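Local structure of metal-dependent hydrolase (Lactobacillus plantarum, 2F6K) at residues A[187-192]-A[223-228]; A[143-148]-A[197-202]; A[179-184]-A[207-212]; A[97-102]-A[121-126]; A[51-56]-A[117-122]. The protein probably decarboxylates aminocarboxymuconate semialdehyde or a related acid, as a manganese-binding member of the amidohydrolase family of TIM-barrel enzymes. All coordinates share one frame; numbering follows the deposited sequence.

From the N terminus, contact 5 comes first: it closes a loop that runs from strand 49-55 through helix 66-86, strand 91-95 and helix 102-114 to strand 120-124, two strands apart in the parallel barrel sheet. Contact 4 lies within that loop for most of its span and ends on the same strand, sharing Val121 and Thr122. Contact 2 joins the end of helix 138-145 to the start of strand 200-203, and its Leu144 touches Val121. Contacts 1 and 3 pair helix 171-189 with helix 210-225, contact 3 at the latter's start and contact 1 at its end. Contacts 1, 2 and 3 cross along the chain, and Asp179 of contact 3 reaches Thr125 and Asn126 of contact 4.

Contact 1: A[187-192]-A[223-228]; sequences MLKYHF and KVYQVD
Tyr225 OH and the ammonium end of Lys189 meet through one water, which lies 2.7 Å from Tyr225 OH and accepts a weak hydrogen bond from Lys189 NZ at 3.5 Å. The stronger partner of that ammonium group is the carbonyl O of Ile167 in the second subunit. Below the hydroxyl, the phenol ring is laid flat on the helix backbone: Lys189 CA stands 3.5 Å from the Tyr225 ring centroid and 3° off the ring normal, a CH-pi contact over one face. Lys189 CG is anti to the backbone N (chi1 177°), which carries the methylene chain obliquely across the ring past the hydroxyl, with CB 3.5 Å from Tyr225 CZ. On the neighbouring side of the helix, Leu188 brings CB to 4.0 Å from Tyr225 CD2 and reaches with CD2 to Val227 CG1. The imidazole of His191 approaches from the other end of the contact; Tyr225 O lies at its edge, near the ring plane, 3.0 Å from NE2, while Val227 CG2 meets CD2 obliquely. Val232 of helix 229-235 packs on both Leu188 and Val227, and Leu169 of the second subunit packs on Tyr225. His191, with positive phi, is the C-prime residue of a Schellman motif, with Phe192 N bonded to Met187 O. The arrangement joins the C-terminal ends of two outer helices of the TIM barrel, one finished by that motif.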
# COMPACT_ATOMS: atom_id res chain seq x y z
N MSE A 187 4.66 12.76 15.94
CA MSE A 187 5.52 13.32 16.97
C MSE A 187 4.71 13.60 18.24
O MSE A 187 5.23 13.52 19.35
CB MSE A 187 6.19 14.57 16.42
CG MSE A 187 7.13 14.26 15.27
SE MSE A 187 7.86 15.82 14.41
CE MSE A 187 9.37 16.20 15.56
N LEU A 188 3.44 13.93 18.07
CA LEU A 188 2.60 14.18 19.23
C LEU A 188 2.43 12.85 19.95
O LEU A 188 2.67 12.74 21.15
CB LEU A 188 1.22 14.69 18.81
CG LEU A 188 1.17 16.09 18.19
CD1 LEU A 188 -0.28 16.44 17.85
CD2 LEU A 188 1.76 17.10 19.18
N LYS A 189 2.04 11.84 19.19
CA LYS A 189 1.82 10.50 19.71
C LYS A 189 3.00 9.98 20.55
O LYS A 189 2.79 9.37 21.60
CB LYS A 189 1.56 9.54 18.54
CG LYS A 189 1.39 8.07 18.94
CD LYS A 189 1.26 7.19 17.70
CE LYS A 189 1.32 5.70 18.04
NZ LYS A 189 0.21 5.30 18.94
N TYR A 190 4.22 10.23 20.10
CA TYR A 190 5.39 9.76 20.82
C TYR A 190 5.98 10.74 21.84
O TYR A 190 7.09 10.55 22.32
CB TYR A 190 6.46 9.33 19.82
CG TYR A 190 6.09 8.04 19.11
CD1 TYR A 190 5.90 6.86 19.83
CD2 TYR A 190 5.91 8.01 17.72
CE1 TYR A 190 5.52 5.68 19.20
CE2 TYR A 190 5.53 6.82 17.07
CZ TYR A 190 5.34 5.66 17.82
OH TYR A 190 4.95 4.50 17.20
N HIS A 191 5.21 11.78 22.18
CA HIS A 191 5.62 12.77 23.16
C HIS A 191 6.98 13.38 22.85
O HIS A 191 7.77 13.67 23.76
CB HIS A 191 5.64 12.14 24.55
CG HIS A 191 4.41 11.34 24.86
ND1 HIS A 191 4.32 9.99 24.61
CD2 HIS A 191 3.20 11.71 25.35
CE1 HIS A 191 3.12 9.56 24.93
NE2 HIS A 191 2.42 10.58 25.38
N PHE A 192 7.25 13.60 21.57
CA PHE A 192 8.52 14.15 21.14
C PHE A 192 8.88 15.48 21.80
O PHE A 192 9.97 15.64 22.36
CB PHE A 192 8.53 14.29 19.61
CG PHE A 192 9.85 14.71 19.05
CD1 PHE A 192 10.26 16.03 19.11
CD2 PHE A 192 10.70 13.78 18.46
CE1 PHE A 192 11.51 16.43 18.61
CE2 PHE A 192 11.95 14.16 17.95
CZ PHE A 192 12.35 15.48 18.03
N LYS A 223 -6.65 13.76 25.51
CA LYS A 223 -7.07 12.55 26.21
C LYS A 223 -6.14 11.34 26.03
O LYS A 223 -5.74 10.71 27.00
CB LYS A 223 -8.50 12.20 25.77
CG LYS A 223 -8.92 10.76 25.98
CD LYS A 223 -9.60 10.53 27.31
CE LYS A 223 -10.32 9.18 27.30
NZ LYS A 223 -11.12 8.93 28.53
N VAL A 224 -5.79 11.02 24.79
CA VAL A 224 -4.96 9.85 24.53
C VAL A 224 -3.45 10.08 24.53
O VAL A 224 -2.70 9.19 24.92
CB VAL A 224 -5.36 9.20 23.19
CG1 VAL A 224 -4.56 7.93 22.96
CG2 VAL A 224 -6.86 8.90 23.20
N TYR A 225 -2.99 11.24 24.08
CA TYR A 225 -1.55 11.51 24.06
C TYR A 225 -1.10 12.33 25.26
O TYR A 225 0.09 12.52 25.48
CB TYR A 225 -1.16 12.25 22.78
CG TYR A 225 -1.43 11.49 21.50
CD1 TYR A 225 -1.54 10.10 21.49
CD2 TYR A 225 -1.52 12.17 20.29
CE1 TYR A 225 -1.73 9.41 20.30
CE2 TYR A 225 -1.71 11.49 19.10
CZ TYR A 225 -1.81 10.11 19.11
OH TYR A 225 -1.98 9.44 17.93
N GLN A 226 -2.06 12.83 26.02
CA GLN A 226 -1.75 13.66 27.18
C GLN A 226 -0.94 14.88 26.74
O GLN A 226 -0.04 15.34 27.44
CB GLN A 226 -0.97 12.85 28.21
CG GLN A 226 -1.76 11.68 28.81
CD GLN A 226 -3.04 12.10 29.54
OE1 GLN A 226 -3.39 13.29 29.61
NE2 GLN A 226 -3.75 11.12 30.08
N VAL A 227 -1.27 15.38 25.55
CA VAL A 227 -0.59 16.54 24.98
C VAL A 227 -1.57 17.65 24.58
O VAL A 227 -2.67 17.39 24.10
CB VAL A 227 0.24 16.12 23.73
CG1 VAL A 227 0.92 17.32 23.10
CG2 VAL A 227 1.28 15.10 24.12
N ASP A 228 -1.17 18.90 24.81
CA ASP A 228 -2.01 20.04 24.45
C ASP A 228 -1.45 20.55 23.12
O ASP A 228 -0.42 21.22 23.09
CB ASP A 228 -1.92 21.13 25.52
CG ASP A 228 -2.88 22.28 25.27
OD1 ASP A 228 -2.94 22.77 24.11
OD2 ASP A 228 -3.57 22.70 26.22
O HOH W 1 -2.75 6.82 18.02

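Contact 2: A[143-148]-A[197-202]; sequences ELDARQ and PNIKVI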
# COMPACT_ATOMS: atom_id res chain seq x y z
N GLU A 143 20.81 12.89 21.21
CA GLU A 143 22.00 13.64 20.81
C GLU A 143 21.64 15.05 20.35
O GLU A 143 22.43 15.98 20.52
CB GLU A 143 22.73 12.91 19.68
CG GLU A 143 23.47 11.64 20.11
CD GLU A 143 24.52 11.89 21.19
OE1 GLU A 143 25.05 13.02 21.26
OE2 GLU A 143 24.83 10.95 21.94
N LEU A 144 20.46 15.19 19.76
CA LEU A 144 20.00 16.48 19.27
C LEU A 144 19.49 17.35 20.40
O LEU A 144 19.72 18.56 20.40
CB LEU A 144 18.91 16.29 18.21
CG LEU A 144 19.38 15.87 16.81
CD1 LEU A 144 18.20 15.36 15.98
CD2 LEU A 144 20.04 17.05 16.13
N ASP A 145 18.79 16.75 21.35
CA ASP A 145 18.26 17.51 22.47
C ASP A 145 19.39 18.01 23.38
O ASP A 145 19.31 19.09 23.95
CB ASP A 145 17.28 16.67 23.29
CG ASP A 145 16.48 17.50 24.28
OD1 ASP A 145 15.61 18.29 23.84
OD2 ASP A 145 16.72 17.38 25.49
N ALA A 146 20.43 17.20 23.51
CA ALA A 146 21.55 17.58 24.35
C ALA A 146 22.26 18.82 23.81
O ALA A 146 22.94 19.54 24.55
CB ALA A 146 22.54 16.42 24.47
N ARG A 147 22.08 19.09 22.52
CA ARG A 147 22.72 20.25 21.90
C ARG A 147 21.72 21.35 21.58
O ARG A 147 22.07 22.35 20.96
CB ARG A 147 23.46 19.83 20.63
CG ARG A 147 24.54 18.79 20.88
CD ARG A 147 25.13 18.21 19.59
NE ARG A 147 26.32 17.40 19.89
CZ ARG A 147 26.30 16.23 20.50
NH1 ARG A 147 25.14 15.70 20.89
NH2 ARG A 147 27.43 15.59 20.76
N GLN A 148 20.47 21.18 22.03
CA GLN A 148 19.44 22.20 21.77
C GLN A 148 19.47 22.53 20.29
O GLN A 148 19.38 23.69 19.90
CB GLN A 148 19.73 23.46 22.58
CG GLN A 148 19.59 23.28 24.07
CD GLN A 148 20.51 24.20 24.85
OE1 GLN A 148 21.73 24.05 24.80
NE2 GLN A 148 19.92 25.17 25.56
N PRO A 197 12.31 18.74 24.74
CA PRO A 197 11.93 20.15 24.80
C PRO A 197 12.98 21.13 24.29
O PRO A 197 12.65 22.23 23.85
CB PRO A 197 11.63 20.36 26.28
CG PRO A 197 12.67 19.51 26.92
CD PRO A 197 12.56 18.23 26.11
N ASN A 198 14.24 20.72 24.35
CA ASN A 198 15.34 21.58 23.93
C ASN A 198 15.56 21.66 22.44
O ASN A 198 16.25 22.57 21.96
CB ASN A 198 16.61 21.12 24.63
CG ASN A 198 16.44 21.09 26.14
OD1 ASN A 198 16.17 22.13 26.75
ND2 ASN A 198 16.58 19.91 26.74
N ILE A 199 14.98 20.72 21.69
CA ILE A 199 15.13 20.75 20.25
C ILE A 199 14.21 21.82 19.70
O ILE A 199 13.10 22.00 20.19
CB ILE A 199 14.75 19.41 19.61
CG1 ILE A 199 15.69 18.31 20.11
CG2 ILE A 199 14.80 19.54 18.08
CD1 ILE A 199 15.36 16.93 19.58
N LYS A 200 14.69 22.55 18.70
CA LYS A 200 13.89 23.60 18.08
C LYS A 200 13.49 23.06 16.72
O LYS A 200 14.28 23.05 15.78
CB LYS A 200 14.72 24.86 17.93
CG LYS A 200 15.22 25.39 19.26
CD LYS A 200 16.46 26.25 19.08
CE LYS A 200 16.92 26.80 20.40
NZ LYS A 200 16.96 25.73 21.45
N VAL A 201 12.24 22.61 16.64
CA VAL A 201 11.70 22.03 15.42
C VAL A 201 11.05 23.02 14.48
O VAL A 201 10.10 23.72 14.83
CB VAL A 201 10.67 20.94 15.79
CG1 VAL A 201 10.04 20.34 14.54
CG2 VAL A 201 11.34 19.87 16.62
N ILE A 202 11.57 23.09 13.26
CA ILE A 202 11.01 23.96 12.24
C ILE A 202 10.10 23.11 11.34
O ILE A 202 10.58 22.17 10.69
CB ILE A 202 12.11 24.58 11.35
CG1 ILE A 202 13.07 25.43 12.19
CG2 ILE A 202 11.48 25.42 10.24
CD1 ILE A 202 14.26 25.98 11.39
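Asp145 grips the loop at Asn198 with both carboxylate oxygens. Its OD2 takes the side-chain amide, Asn198 ND2, at 2.8 Å in a fairly straight bond (161° at the hydrogen); the acceptor lies in the amide plane, but the donor stands above the carboxylate plane, and the two planes are turned 38° apart. Asp145 OD1 takes the backbone Asn198 N at 2.8 Å, on its syn side, through a more bent N-H, and a weak bond from Ile199 N adds to the same oxygen. With CG anti to the backbone N (chi1 -168°), the carboxylate swings from the last turn of helix 138-145 over to the loop. Gln148, C-prime residue of the Schellman motif that ends this helix, lies against the same loop: its CA makes a CA-H...O contact with Asn198 O at 3.2 Å, and its CG rests on Asn198 CB. Lys200 NZ gives a weak bond to Asn198 O within its own segment and a weak, long ion pair to Glu307. Further in, the packing turns apolar. Ile199 lays CG1 over the Asp145 backbone and sets CD1 3.9 Å from Leu144 CB; Val151 of the adjoining strand packs on both Leu144 and Ile199. One carboxylate accepting a backbone N-H, a second one weakly, and a side-chain amide probably helps hold the loop entering strand 200-203, and these donors probably stabilise its charge.

Contact 3: A[179-184]-A[207-212]; sequences DTTMTF and GAFLGI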
# COMPACT_ATOMS: atom_id res chain seq x y z
N ASP A 179 2.15 14.45 4.23
CA ASP A 179 3.24 13.85 4.99
C ASP A 179 3.70 14.67 6.18
O ASP A 179 3.95 14.12 7.26
CB ASP A 179 4.43 13.54 4.09
CG ASP A 179 5.07 12.21 4.42
OD1 ASP A 179 4.39 11.17 4.31
OD2 ASP A 179 6.25 12.20 4.82
N THR A 180 3.82 15.98 6.00
CA THR A 180 4.23 16.84 7.09
C THR A 180 3.20 16.74 8.20
O THR A 180 3.54 16.66 9.38
CB THR A 180 4.35 18.31 6.64
OG1 THR A 180 5.49 18.44 5.77
CG2 THR A 180 4.54 19.23 7.85
N THR A 181 1.93 16.72 7.79
CA THR A 181 0.84 16.65 8.74
C THR A 181 0.85 15.34 9.52
O THR A 181 0.68 15.32 10.74
CB THR A 181 -0.52 16.81 8.04
OG1 THR A 181 -0.50 17.97 7.19
CG2 THR A 181 -1.62 16.98 9.08
N MSE A 182 1.04 14.24 8.80
CA MSE A 182 1.06 12.94 9.46
C MSE A 182 2.25 12.86 10.41
O MSE A 182 2.12 12.34 11.52
CB MSE A 182 1.12 11.81 8.43
CG MSE A 182 -0.10 11.72 7.52
SE MSE A 182 -0.15 10.07 6.45
CE MSE A 182 1.08 10.55 5.04
N THR A 183 3.38 13.41 9.99
CA THR A 183 4.58 13.38 10.81
C THR A 183 4.45 14.18 12.10
O THR A 183 4.90 13.73 13.16
CB THR A 183 5.81 13.89 10.02
OG1 THR A 183 6.00 13.06 8.87
CG2 THR A 183 7.06 13.82 10.90
N PHE A 184 3.84 15.37 12.03
CA PHE A 184 3.66 16.20 13.22
C PHE A 184 2.84 15.45 14.27
O PHE A 184 3.17 15.44 15.46
CB PHE A 184 2.93 17.49 12.87
CG PHE A 184 2.63 18.37 14.05
CD1 PHE A 184 3.64 19.10 14.66
CD2 PHE A 184 1.34 18.49 14.53
CE1 PHE A 184 3.37 19.94 15.73
CE2 PHE A 184 1.05 19.34 15.61
CZ PHE A 184 2.08 20.06 16.21
N GLY A 207 3.21 24.98 8.30
CA GLY A 207 2.52 23.92 9.03
C GLY A 207 1.61 23.01 8.23
O GLY A 207 0.82 22.26 8.81
N ALA A 208 1.74 23.07 6.90
CA ALA A 208 0.93 22.25 6.01
C ALA A 208 -0.55 22.33 6.42
O ALA A 208 -1.14 23.41 6.34
CB ALA A 208 1.41 20.80 6.05
N PHE A 209 -1.13 21.23 6.86
CA PHE A 209 -2.54 21.20 7.26
C PHE A 209 -2.79 21.39 8.75
O PHE A 209 -3.94 21.30 9.20
CB PHE A 209 -3.18 19.87 6.83
CG PHE A 209 -3.24 19.67 5.34
CD1 PHE A 209 -3.09 18.39 4.81
CD2 PHE A 209 -3.42 20.74 4.48
CE1 PHE A 209 -3.11 18.19 3.44
CE2 PHE A 209 -3.44 20.55 3.10
CZ PHE A 209 -3.29 19.26 2.58
N LEU A 210 -1.74 21.63 9.53
CA LEU A 210 -1.93 21.81 10.96
C LEU A 210 -2.96 22.90 11.28
O LEU A 210 -3.76 22.75 12.20
CB LEU A 210 -0.59 22.12 11.64
CG LEU A 210 0.48 21.04 11.47
CD1 LEU A 210 1.64 21.29 12.43
CD2 LEU A 210 -0.14 19.67 11.74
N GLY A 211 -2.96 23.98 10.50
CA GLY A 211 -3.90 25.06 10.72
C GLY A 211 -5.35 24.60 10.78
O GLY A 211 -6.18 25.23 11.43
N ILE A 212 -5.66 23.49 10.12
CA ILE A 212 -7.03 22.97 10.13
C ILE A 212 -7.27 21.72 10.99
O ILE A 212 -8.33 21.59 11.61
CB ILE A 212 -7.51 22.68 8.70
CG1 ILE A 212 -7.68 24.00 7.94
CG2 ILE A 212 -8.82 21.88 8.73
CD1 ILE A 212 -8.19 23.83 6.51
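Thr181 and Phe209 mark the closest backbone approach, 5.9 Å between their CA atoms, where residues 179-184 of helix 171-189 run past a type II' turn from Gly207 to Leu210 that leads into helix 210-225. Phe209 N gives a weak hydrogen bond to Thr181 OG1 at 3.3 Å. That hydroxyl is held more firmly by the carbonyl O of Phe177. It also sits against Phe209 CB, while Ala208 CB touches both this hydroxyl and Thr180 CB, 3.9 Å from the latter. The turn follows strand 200-203, so this is the passage from strand to helix in a beta-alpha unit of the TIM barrel. Leu210 sets CD1 over the face of the Phe184 ring, 3.5 Å from its centroid and 12° off the normal, while its CD2 lies beyond the rim, 3.4 Å from Phe184 CD2. With chi1 of Phe184 at 177° the ring swings toward the turn, and chi2 of 74° presents its face to CD1. Ile203 of strand 200-203 and Met233 of helix 229-235 pack on both Phe184 and Leu210. Across the subunit interface, the Phe209 ring stacks on Phe209 of the second subunit.

Contact 4: A[97-102]-A[121-126]; sequences LPIPYE and VTVPTN
Leu97 makes the main apolar contacts, forking between two valines of strand 120-124. Its CD2 lies 4.0 Å from Val121 CG1, the two side chains crossing at about a right angle, and its CD1 lies 3.9 Å from Val123 CG1, those side chains running side by side in the same direction. Chi1 of -56°, with CG anti to the carbonyl carbon, aims the branch at the strand, and its two methyls reach one valine each. Ile99 adds a looser touch through CD1, 4.3 Å from Val123 CG1 and slightly farther from Pro124 CD. The polar link is indirect: one water accepts from Leu97 N at 2.8 Å and donates to Thr122 O at 2.8 Å, bridging backbone atoms that are 4.2 Å apart. It appears to continue the strand pairing, for Thr122 is still bonded by its backbone to Ala95 of strand 91-95. Around this loop, which leads from strand 91-95 to helix 102-114, Val109 of that helix packs on Leu97 and Val151 of strand 150-154 packs on Val121 and Val123. The contact therefore sits between the barrel sheet and its outer helices.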
# COMPACT_ATOMS: atom_id res chain seq x y z
N LEU A 97 21.04 13.54 7.75
CA LEU A 97 21.36 12.40 8.59
C LEU A 97 21.13 11.09 7.86
O LEU A 97 20.16 10.93 7.12
CB LEU A 97 20.52 12.43 9.86
CG LEU A 97 20.59 13.69 10.73
CD1 LEU A 97 19.71 13.52 11.95
CD2 LEU A 97 22.02 13.95 11.15
N PRO A 98 22.03 10.11 8.06
CA PRO A 98 21.94 8.80 7.42
C PRO A 98 20.80 7.94 7.97
O PRO A 98 20.98 6.76 8.26
CB PRO A 98 23.31 8.20 7.68
CG PRO A 98 23.64 8.72 9.03
CD PRO A 98 23.22 10.18 8.94
N ILE A 99 19.63 8.55 8.14
CA ILE A 99 18.46 7.83 8.61
C ILE A 99 18.16 6.80 7.52
O ILE A 99 18.39 7.08 6.34
CB ILE A 99 17.28 8.79 8.79
CG1 ILE A 99 17.52 9.66 10.04
CG2 ILE A 99 15.96 8.02 8.87
CD1 ILE A 99 16.46 10.72 10.28
N PRO A 100 17.60 5.63 7.87
CA PRO A 100 17.18 5.06 9.16
C PRO A 100 18.23 4.34 9.99
O PRO A 100 17.88 3.50 10.82
CB PRO A 100 16.10 4.09 8.73
CG PRO A 100 16.75 3.45 7.54
CD PRO A 100 17.30 4.67 6.78
N TYR A 101 19.51 4.63 9.79
CA TYR A 101 20.54 3.94 10.55
C TYR A 101 20.85 4.71 11.82
O TYR A 101 21.73 5.56 11.85
CB TYR A 101 21.77 3.78 9.67
CG TYR A 101 21.44 3.13 8.33
CD1 TYR A 101 21.01 1.80 8.27
CD2 TYR A 101 21.46 3.86 7.15
CE1 TYR A 101 20.63 1.22 7.07
CE2 TYR A 101 21.08 3.29 5.94
CZ TYR A 101 20.66 1.97 5.91
OH TYR A 101 20.27 1.40 4.72
N GLU A 102 20.10 4.40 12.88
CA GLU A 102 20.23 5.08 14.16
C GLU A 102 21.63 5.38 14.68
O GLU A 102 21.97 6.54 14.91
CB GLU A 102 19.46 4.33 15.25
CG GLU A 102 19.55 5.01 16.61
CD GLU A 102 18.79 4.27 17.69
OE1 GLU A 102 19.04 3.06 17.87
OE2 GLU A 102 17.94 4.90 18.36
N VAL A 121 20.28 20.40 11.89
CA VAL A 121 20.06 19.31 10.95
C VAL A 121 18.73 19.43 10.22
O VAL A 121 17.81 20.13 10.67
CB VAL A 121 20.09 17.93 11.65
CG1 VAL A 121 21.42 17.73 12.35
CG2 VAL A 121 18.94 17.80 12.63
N THR A 122 18.64 18.75 9.09
CA THR A 122 17.42 18.70 8.31
C THR A 122 17.07 17.23 8.24
O THR A 122 17.95 16.39 8.05
CB THR A 122 17.59 19.26 6.88
OG1 THR A 122 16.38 19.06 6.15
CG2 THR A 122 18.71 18.56 6.15
N VAL A 123 15.79 16.90 8.40
CA VAL A 123 15.37 15.51 8.36
C VAL A 123 14.11 15.31 7.52
O VAL A 123 13.25 16.21 7.42
CB VAL A 123 15.12 14.96 9.80
CG1 VAL A 123 16.40 15.05 10.61
CG2 VAL A 123 14.00 15.73 10.49
N PRO A 124 13.98 14.14 6.90
CA PRO A 124 12.81 13.85 6.07
C PRO A 124 11.64 13.46 6.95
O PRO A 124 11.82 12.76 7.95
CB PRO A 124 13.29 12.68 5.21
CG PRO A 124 14.15 11.92 6.17
CD PRO A 124 14.95 13.02 6.85
N THR A 125 10.44 13.90 6.58
CA THR A 125 9.25 13.56 7.35
C THR A 125 9.23 12.04 7.44
O THR A 125 8.85 11.48 8.47
CB THR A 125 7.98 14.05 6.66
OG1 THR A 125 8.06 13.76 5.26
CG2 THR A 125 7.83 15.56 6.86
N ASN A 126 9.64 11.39 6.36
CA ASN A 126 9.72 9.92 6.34
C ASN A 126 10.78 9.52 5.33
O ASN A 126 10.92 10.14 4.27
CB ASN A 126 8.38 9.29 5.95
CG ASN A 126 8.30 8.93 4.47
OD1 ASN A 126 8.92 7.97 4.02
ND2 ASN A 126 7.54 9.71 3.72
O HOH W 2 18.66 14.18 6.41

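Contact 5: A[51-56]-A[117-122]; sequences YSILSL and GALGVT
Thr122 OG1 is anti to its own backbone N (chi1 174°), whereas Ser55 OG stands between its backbone N and carbonyl carbon (chi1 74°); these torsions set the two hydroxyls facing a shared water. The water lies 2.7 Å from Ser55 OG and 2.7 Å from Thr122 OG1. A second water, 2.8 Å from Thr122 OG1, donates to Leu56 O at 2.6 Å, so the threonine hydroxyl is joined to the other segment by two separate water bridges and also has a weak hydrogen bond to Ala152 O. The direct touch here is carbon to carbon, Ser55 CB 4.1 Å from Thr122 CB. Strands 49-55 and 120-124 belong to the parallel eight-stranded TIM barrel and have strand 91-95 between them, so side chains and water, with no backbone bonds between the pair, meet across the barrel's interior. The touching parts, 51-56 and 119-122, run 35° apart. The side chain of Ser55 is about 6 Å from the bound manganese, and Ser55 O accepts a hydrogen bond from His9 ND1, whose residue belongs to the metal site; this end of the contact therefore backs the metal centre as second shell. At the other end the contact is mainly apolar. Leu119 sends CD1 toward Tyr51 from the opposite direction, meeting the ring at its edge, near its plane, 3.5 Å from Tyr51 OH. The same methyl lies 3.8 Å from Ile53 CG1, the isoleucine crossing the leucine at about a right angle. Leu94 of the intervening strand and Phe6 of strand 3-9 pack beside Ile53.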
# COMPACT_ATOMS: atom_id res chain seq x y z
N TYR A 51 21.39 36.24 4.05
CA TYR A 51 21.87 34.96 4.55
C TYR A 51 20.89 33.82 4.27
O TYR A 51 19.68 33.96 4.49
CB TYR A 51 22.10 35.08 6.07
CG TYR A 51 22.93 33.97 6.66
CD1 TYR A 51 24.30 33.90 6.41
CD2 TYR A 51 22.36 33.02 7.51
CE1 TYR A 51 25.08 32.90 6.97
CE2 TYR A 51 23.14 32.01 8.08
CZ TYR A 51 24.50 31.96 7.81
OH TYR A 51 25.29 30.99 8.38
N SER A 52 21.43 32.70 3.80
CA SER A 52 20.62 31.52 3.49
C SER A 52 21.12 30.29 4.26
O SER A 52 22.32 30.01 4.28
CB SER A 52 20.69 31.20 1.99
OG SER A 52 20.14 32.22 1.18
N ILE A 53 20.20 29.56 4.89
CA ILE A 53 20.60 28.35 5.59
C ILE A 53 20.28 27.18 4.66
O ILE A 53 19.15 26.72 4.60
CB ILE A 53 19.85 28.14 6.92
CG1 ILE A 53 20.24 29.23 7.92
CG2 ILE A 53 20.22 26.77 7.50
CD1 ILE A 53 19.70 30.59 7.59
N LEU A 54 21.29 26.72 3.93
CA LEU A 54 21.10 25.63 2.98
C LEU A 54 20.78 24.27 3.60
O LEU A 54 21.22 23.94 4.71
CB LEU A 54 22.35 25.50 2.11
CG LEU A 54 22.68 26.73 1.25
CD1 LEU A 54 24.08 26.59 0.70
CD2 LEU A 54 21.66 26.88 0.11
N SER A 55 19.99 23.48 2.87
CA SER A 55 19.61 22.15 3.31
C SER A 55 19.33 21.28 2.10
O SER A 55 18.98 21.77 1.02
CB SER A 55 18.36 22.19 4.19
OG SER A 55 17.21 22.44 3.41
N LEU A 56 19.50 19.97 2.27
CA LEU A 56 19.25 19.02 1.19
C LEU A 56 17.75 18.77 1.15
O LEU A 56 17.13 18.52 2.19
CB LEU A 56 20.01 17.72 1.46
CG LEU A 56 20.12 16.68 0.34
CD1 LEU A 56 20.97 17.24 -0.80
CD2 LEU A 56 20.75 15.42 0.89
N GLY A 117 30.64 22.64 11.80
CA GLY A 117 29.96 23.91 11.62
C GLY A 117 28.53 23.92 11.12
O GLY A 117 28.09 24.92 10.54
N ALA A 118 27.79 22.84 11.33
CA ALA A 118 26.40 22.82 10.89
C ALA A 118 25.58 23.68 11.85
O ALA A 118 25.85 23.69 13.05
CB ALA A 118 25.87 21.39 10.87
N LEU A 119 24.59 24.40 11.34
CA LEU A 119 23.75 25.25 12.18
C LEU A 119 22.65 24.40 12.80
O LEU A 119 21.88 24.86 13.64
CB LEU A 119 23.11 26.38 11.35
CG LEU A 119 24.12 27.33 10.67
CD1 LEU A 119 23.40 28.35 9.81
CD2 LEU A 119 24.96 28.02 11.73
N GLY A 120 22.60 23.14 12.37
CA GLY A 120 21.59 22.21 12.85
C GLY A 120 21.41 21.09 11.85
O GLY A 120 22.29 20.85 11.03
N VAL A 121 20.28 20.40 11.89
CA VAL A 121 20.06 19.31 10.95
C VAL A 121 18.73 19.43 10.22
O VAL A 121 17.81 20.13 10.67
CB VAL A 121 20.09 17.93 11.65
CG1 VAL A 121 21.42 17.73 12.35
CG2 VAL A 121 18.94 17.80 12.63
N THR A 122 18.64 18.75 9.09
CA THR A 122 17.42 18.70 8.31
C THR A 122 17.07 17.23 8.24
O THR A 122 17.95 16.39 8.05
CB THR A 122 17.59 19.26 6.88
OG1 THR A 122 16.38 19.06 6.15
CG2 THR A 122 18.71 18.56 6.15
O HOH W 3 15.32 21.17 4.91
O HOH W 4 16.25 17.10 4.13